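Local coordinates for putative adhesin (Bacteroides fragilis NCTC 9343, PDB 3PET), which is a putative lipoprotein with a right-handed beta-helix that probably serves in cell adhesion, its exact function not being established, at residues Phe21-Ile32 against Met81-Leu90. Numbering follows the deposited sequence.
With ACT (acetate ion), chain D.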
ATOM      1  N   PHE A  21     -13.268 -18.129  21.222  1.00 22.63           N
ATOM      2  CA  PHE A  21     -13.313 -17.739  19.818  1.00 20.43           C
ATOM      3  C   PHE A  21     -12.141 -18.392  19.104  1.00 23.18           C
ATOM      4  O   PHE A  21     -11.153 -18.760  19.760  1.00 22.03           O
ATOM      5  CB  PHE A  21     -13.250 -16.183  19.684  1.00 20.48           C
ATOM      6  CG  PHE A  21     -12.037 -15.573  20.348  1.00 19.93           C
ATOM      7  CD1 PHE A  21     -10.810 -15.537  19.692  1.00 20.74           C
ATOM      8  CD2 PHE A  21     -12.098 -15.120  21.665  1.00 21.01           C
ATOM      9  CE1 PHE A  21      -9.672 -15.044  20.337  1.00 21.65           C
ATOM     10  CE2 PHE A  21     -10.958 -14.624  22.304  1.00 22.47           C
ATOM     11  CZ  PHE A  21      -9.759 -14.593  21.638  1.00 19.99           C
ATOM     12  N   ASN A  22     -12.221 -18.489  17.776  1.00 19.94           N
ATOM     13  CA  ASN A  22     -11.118 -19.018  16.964  1.00 20.39           C
ATOM     14  C   ASN A  22     -10.809 -18.042  15.815  1.00 24.06           C
ATOM     15  O   ASN A  22     -10.036 -18.362  14.912  1.00 23.89           O
ATOM     16  CB  ASN A  22     -11.427 -20.436  16.448  1.00 17.98           C
ATOM     17  CG  ASN A  22     -12.589 -20.545  15.495  1.00 37.06           C
ATOM     18  OD1 ASN A  22     -13.422 -19.643  15.333  1.00 29.99           O
ATOM     19  ND2 ASN A  22     -12.697 -21.668  14.851  1.00 37.25           N
ATOM     20  N   LYS A  23     -11.418 -16.844  15.865  1.00 19.50           N
ATOM     21  CA  LYS A  23     -11.229 -15.792  14.871  1.00 17.77           C
ATOM     22  C   LYS A  23     -11.178 -14.440  15.550  1.00 20.81           C
ATOM     23  O   LYS A  23     -11.832 -14.228  16.570  1.00 18.91           O
ATOM     24  CB  LYS A  23     -12.337 -15.794  13.791  1.00 19.21           C
ATOM     25  CG  LYS A  23     -12.347 -17.020  12.882  1.00 27.95           C
ATOM     26  CD  LYS A  23     -13.490 -16.987  11.855  1.00 37.82           C
ATOM     27  CE  LYS A  23     -14.919 -17.280  12.361  1.00 44.79           C
ATOM     28  NZ  LYS A  23     -15.123 -18.691  12.840  1.00 42.55           N
ATOM     29  N   ILE A  24     -10.384 -13.525  14.974  1.00 17.71           N
ATOM     30  CA  ILE A  24     -10.215 -12.163  15.466  1.00 16.66           C
ATOM     31  C   ILE A  24     -10.571 -11.210  14.344  1.00 22.29           C
ATOM     32  O   ILE A  24     -10.083 -11.372  13.216  1.00 21.18           O
ATOM     33  CB  ILE A  24      -8.771 -11.898  16.001  1.00 18.92           C
ATOM     34  CG1 ILE A  24      -8.404 -12.842  17.189  1.00 17.79           C
ATOM     35  CG2 ILE A  24      -8.576 -10.381  16.394  1.00 18.48           C
ATOM     36  CD1 ILE A  24      -6.873 -13.063  17.330  1.00 21.42           C
ATOM     37  N   ASP A  25     -11.401 -10.195  14.663  1.00 18.28           N
ATOM     38  CA  ASP A  25     -11.784  -9.129  13.742  1.00 17.55           C
ATOM     39  C   ASP A  25     -11.572  -7.826  14.482  1.00 20.29           C
ATOM     40  O   ASP A  25     -12.321  -7.518  15.413  1.00 19.56           O
ATOM     41  CB  ASP A  25     -13.226  -9.325  13.250  1.00 19.37           C
ATOM     42  CG  ASP A  25     -13.660  -8.354  12.169  1.00 27.23           C
ATOM     43  OD1 ASP A  25     -13.594  -7.133  12.405  1.00 28.28           O
ATOM     44  OD2 ASP A  25     -14.147  -8.813  11.132  1.00 34.01           O
ATOM     45  N   ALA A  26     -10.515  -7.070  14.108  1.00 16.48           N
ATOM     46  CA  ALA A  26     -10.158  -5.875  14.863  1.00 16.36           C
ATOM     47  C   ALA A  26     -10.082  -4.602  13.997  1.00 21.20           C
ATOM     48  O   ALA A  26      -9.422  -4.595  12.946  1.00 19.41           O
ATOM     49  CB  ALA A  26      -8.829  -6.109  15.576  1.00 16.33           C
ATOM     50  N   GLY A  27     -10.748  -3.550  14.484  1.00 17.53           N
ATOM     51  CA  GLY A  27     -10.792  -2.226  13.861  1.00 17.97           C
ATOM     52  C   GLY A  27     -10.323  -1.177  14.850  1.00 21.30           C
ATOM     53  O   GLY A  27     -10.840  -0.068  14.912  1.00 20.52           O
ATOM     54  N   THR A  28      -9.329  -1.540  15.641  1.00 18.97           N
ATOM     55  CA  THR A  28      -8.798  -0.695  16.696  1.00 18.28           C
ATOM     56  C   THR A  28      -7.496  -0.038  16.305  1.00 22.31           C
ATOM     57  O   THR A  28      -6.926  -0.321  15.239  1.00 22.70           O
ATOM     58  CB  THR A  28      -8.568  -1.583  17.947  1.00 21.88           C
ATOM     59  OG1 THR A  28      -7.856  -2.739  17.528  1.00 18.55           O
ATOM     60  CG2 THR A  28      -9.862  -1.987  18.619  1.00 16.28           C
ATOM     61  N   VAL A  29      -7.002   0.816  17.208  1.00 18.16           N
ATOM     62  CA  VAL A  29      -5.699   1.448  17.103  1.00 17.50           C
ATOM     63  C   VAL A  29      -4.844   0.854  18.222  1.00 20.98           C
ATOM     64  O   VAL A  29      -5.207   0.951  19.388  1.00 20.74           O
ATOM     65  CB  VAL A  29      -5.713   2.992  17.132  1.00 21.58           C
ATOM     66  CG1 VAL A  29      -4.291   3.529  16.991  1.00 22.15           C
ATOM     67  CG2 VAL A  29      -6.606   3.559  16.035  1.00 21.12           C
ATOM     68  N   GLY A  30      -3.716   0.267  17.868  1.00 17.40           N
ATOM     69  CA  GLY A  30      -2.817  -0.337  18.844  1.00 17.04           C
ATOM     70  C   GLY A  30      -2.297  -1.668  18.376  1.00 20.63           C
ATOM     71  O   GLY A  30      -2.918  -2.323  17.526  1.00 18.76           O
ATOM     72  N   ASN A  31      -1.165  -2.089  18.954  1.00 17.58           N
ATOM     73  CA  ASN A  31      -0.522  -3.337  18.562  1.00 16.97           C
ATOM     74  C   ASN A  31      -1.190  -4.498  19.222  1.00 20.47           C
ATOM     75  O   ASN A  31      -1.601  -4.409  20.391  1.00 20.12           O
ATOM     76  CB  ASN A  31       0.975  -3.307  18.875  1.00 15.58           C
ATOM     77  CG  ASN A  31       1.706  -2.267  18.061  1.00 23.37           C
ATOM     78  OD1 ASN A  31       1.369  -1.988  16.913  1.00 19.54           O
ATOM     79  ND2 ASN A  31       2.683  -1.625  18.659  1.00 16.14           N
ATOM     80  N   ILE A  32      -1.307  -5.592  18.469  1.00 16.43           N
ATOM     81  CA  ILE A  32      -1.949  -6.813  18.961  1.00 16.26           C
ATOM     82  C   ILE A  32      -0.936  -7.937  19.070  1.00 20.11           C
ATOM     83  O   ILE A  32      -0.183  -8.183  18.120  1.00 18.53           O
ATOM     84  CB  ILE A  32      -3.141  -7.221  18.062  1.00 18.49           C
ATOM     85  CG1 ILE A  32      -4.239  -6.123  18.084  1.00 17.72           C
ATOM     86  CG2 ILE A  32      -3.687  -8.624  18.456  1.00 17.42           C
ATOM     87  CD1 ILE A  32      -5.325  -6.263  17.002  1.00 23.32           C
HETATM   88  N   MSE A  81      -0.894   1.853  23.975  1.00 27.26           N
HETATM   89  CA  MSE A  81      -1.981   0.881  23.729  1.00 24.15           C
HETATM   90  C   MSE A  81      -1.432  -0.502  23.338  1.00 27.57           C
HETATM   91  O   MSE A  81      -0.694  -0.611  22.357  1.00 28.31           O
HETATM   92  CB  MSE A  81      -2.945   1.382  22.637  1.00 24.29           C
HETATM   93  CG  MSE A  81      -3.806   2.565  23.075  1.00 29.36           C
HETATM   94 SE   MSE A  81      -4.888   2.213  24.689  0.75 34.93          SE
HETATM   95  CE  MSE A  81      -5.949   0.808  24.014  1.00 29.46           C
ATOM     96  N   LYS A  82      -1.751  -1.541  24.121  1.00 21.59           N
ATOM     97  CA  LYS A  82      -1.313  -2.910  23.810  1.00 19.66           C
ATOM     98  C   LYS A  82      -2.484  -3.856  24.029  1.00 22.30           C
ATOM     99  O   LYS A  82      -3.089  -3.861  25.114  1.00 21.71           O
ATOM    100  CB  LYS A  82      -0.088  -3.338  24.637  1.00 21.60           C
ATOM    101  CG  LYS A  82       0.549  -4.607  24.101  1.00 27.16           C
ATOM    102  CD  LYS A  82       1.334  -5.395  25.135  1.00 39.39           C
ATOM    103  CE  LYS A  82       2.723  -4.854  25.347  1.00 53.66           C
ATOM    104  NZ  LYS A  82       3.522  -5.698  26.274  1.00 58.28           N
ATOM    105  N   ILE A  83      -2.820  -4.623  22.990  1.00 16.05           N
ATOM    106  CA  ILE A  83      -3.914  -5.588  23.042  1.00 15.05           C
ATOM    107  C   ILE A  83      -3.299  -6.988  23.084  1.00 20.28           C
ATOM    108  O   ILE A  83      -2.590  -7.367  22.165  1.00 21.25           O
ATOM    109  CB  ILE A  83      -4.893  -5.383  21.842  1.00 16.89           C
ATOM    110  CG1 ILE A  83      -5.511  -3.955  21.871  1.00 14.59           C
ATOM    111  CG2 ILE A  83      -5.987  -6.478  21.826  1.00 18.35           C
ATOM    112  CD1 ILE A  83      -6.063  -3.425  20.491  1.00 17.34           C
ATOM    113  N   THR A  84      -3.566  -7.747  24.152  1.00 16.52           N
ATOM    114  CA  THR A  84      -3.030  -9.083  24.351  1.00 16.38           C
ATOM    115  C   THR A  84      -4.193 -10.057  24.257  1.00 21.51           C
ATOM    116  O   THR A  84      -5.168  -9.958  25.012  1.00 20.28           O
ATOM    117  CB  THR A  84      -2.253  -9.126  25.674  1.00 28.36           C
ATOM    118  OG1 THR A  84      -1.108  -8.293  25.507  1.00 28.35           O
ATOM    119  CG2 THR A  84      -1.783 -10.530  26.043  1.00 29.20           C
ATOM    120  N   ILE A  85      -4.101 -10.982  23.288  1.00 17.87           N
ATOM    121  CA  ILE A  85      -5.169 -11.949  23.021  1.00 16.64           C
ATOM    122  C   ILE A  85      -4.634 -13.387  23.158  1.00 21.12           C
ATOM    123  O   ILE A  85      -3.527 -13.690  22.711  1.00 18.37           O
ATOM    124  CB  ILE A  85      -5.764 -11.707  21.598  1.00 17.73           C
ATOM    125  CG1 ILE A  85      -6.132 -10.218  21.348  1.00 17.54           C
ATOM    126  CG2 ILE A  85      -6.977 -12.633  21.331  1.00 16.32           C
ATOM    127  CD1 ILE A  85      -6.775  -9.902  19.918  1.00 18.27           C
ATOM    128  N   THR A  86      -5.419 -14.266  23.782  1.00 19.88           N
ATOM    129  CA  THR A  86      -5.042 -15.668  23.874  1.00 19.79           C
ATOM    130  C   THR A  86      -6.279 -16.533  23.777  1.00 21.95           C
ATOM    131  O   THR A  86      -7.335 -16.204  24.319  1.00 19.96           O
ATOM    132  CB  THR A  86      -4.133 -16.027  25.089  1.00 29.57           C
ATOM    133  OG1 THR A  86      -3.802 -17.423  25.017  1.00 36.34           O
ATOM    134  CG2 THR A  86      -4.735 -15.714  26.415  1.00 24.18           C
ATOM    135  N   SER A  87      -6.127 -17.647  23.055  1.00 18.42           N
ATOM    136  CA  SER A  87      -7.167 -18.649  22.875  1.00 18.02           C
ATOM    137  C   SER A  87      -6.517 -20.010  22.563  1.00 22.49           C
ATOM    138  O   SER A  87      -5.378 -20.027  22.098  1.00 23.04           O
ATOM    139  CB  SER A  87      -8.130 -18.231  21.766  1.00 19.37           C
ATOM    140  OG  SER A  87      -7.496 -18.306  20.495  1.00 24.15           O
ATOM    141  N   PRO A  88      -7.212 -21.156  22.783  1.00 20.22           N
ATOM    142  CA  PRO A  88      -6.606 -22.459  22.446  1.00 20.41           C
ATOM    143  C   PRO A  88      -6.383 -22.654  20.931  1.00 23.46           C
ATOM    144  O   PRO A  88      -5.448 -23.359  20.543  1.00 22.96           O
ATOM    145  CB  PRO A  88      -7.632 -23.464  22.988  1.00 22.83           C
ATOM    146  CG  PRO A  88      -8.360 -22.706  24.078  1.00 27.03           C
ATOM    147  CD  PRO A  88      -8.524 -21.348  23.436  1.00 21.83           C
ATOM    148  N   THR A  89      -7.252 -22.063  20.075  1.00 19.08           N
ATOM    149  CA  THR A  89      -7.154 -22.214  18.631  1.00 19.22           C
ATOM    150  C   THR A  89      -7.327 -20.885  17.905  1.00 22.17           C
ATOM    151  O   THR A  89      -7.980 -19.980  18.428  1.00 21.91           O
ATOM    152  CB  THR A  89      -8.196 -23.237  18.078  1.00 24.55           C
ATOM    153  OG1 THR A  89      -9.516 -22.711  18.219  1.00 27.48           O
ATOM    154  CG2 THR A  89      -8.073 -24.640  18.691  1.00 20.43           C
ATOM    155  N   LEU A  90      -6.781 -20.793  16.673  1.00 17.38           N
ATOM    156  CA  LEU A  90      -6.953 -19.625  15.818  1.00 16.77           C
ATOM    157  C   LEU A  90      -6.959 -20.043  14.356  1.00 21.94           C
ATOM    158  O   LEU A  90      -6.003 -20.679  13.891  1.00 20.69           O
ATOM    159  CB  LEU A  90      -5.887 -18.544  16.064  1.00 16.66           C
ATOM    160  CG  LEU A  90      -6.194 -17.168  15.432  1.00 19.88           C
ATOM    161  CD1 LEU A  90      -7.343 -16.460  16.161  1.00 20.17           C
ATOM    162  CD2 LEU A  90      -4.966 -16.302  15.422  1.00 22.08           C
TER
HETATM  163  C   ACT D 247      -7.840   2.491  20.528  1.00 29.23           C
HETATM  164  O   ACT D 247      -6.632   2.415  20.798  1.00 28.92           O
HETATM  165  OXT ACT D 247      -8.270   1.938  19.541  1.00 28.15           O
HETATM  166  CH3 ACT D 247      -8.777   3.299  21.411  1.00 28.46           C
HETATM  167  O   HOH W   1     -10.141 -21.384  20.397  1.00 18.76           O
HETATM  168  O   HOH W   2     -10.417 -24.150  15.577  1.00 53.83           O
HETATM  169  O   HOH W   3       0.441   0.177  20.276  1.00 33.81           O
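Ile85 points from strand 82-87 into the core of a right-handed beta-helix, where Phe21, Ile24 and Ile32 meet its two branches. Strand 23-26 lies across the core from it, while the chain turns through Thr28-Gly30 so that 31-32 runs parallel beside 82-87. With CG1 beside the backbone N (chi1 -50°), CG2 of Ile85 falls anti to that N and lies at the edge of the Phe21 ring, 3.4 Å from CZ; the two side chains cross at about a right angle. Its other branch ends in CD1, 3.6 Å from Ile32 CG2, and meets Ile24 tip to tip. Ile32 and Ile83 lie side by side and point the same way, and Ile83 CD1 reaches across to Thr28 OG1 at 3.5 Å. At the far end the side chain of Leu90 crosses that of Ile24 at about a right angle, CD1 to CD1 3.6 Å. Ser87 CB approaches the Phe21 ring obliquely, an off-centre CH-pi contact 4.3 Å from the ring centroid, and Ser87 OG donates to Thr89 O from above the carbonyl plane and also pairs with Tyr34. Leu44 of the neighbouring strand 43-47 packs on Ile83 and Ile85. Between the parallel strands, Ile83 N gives a nearly straight hydrogen bond to Asn31 O, 2.9 Å long with 170° at the hydrogen.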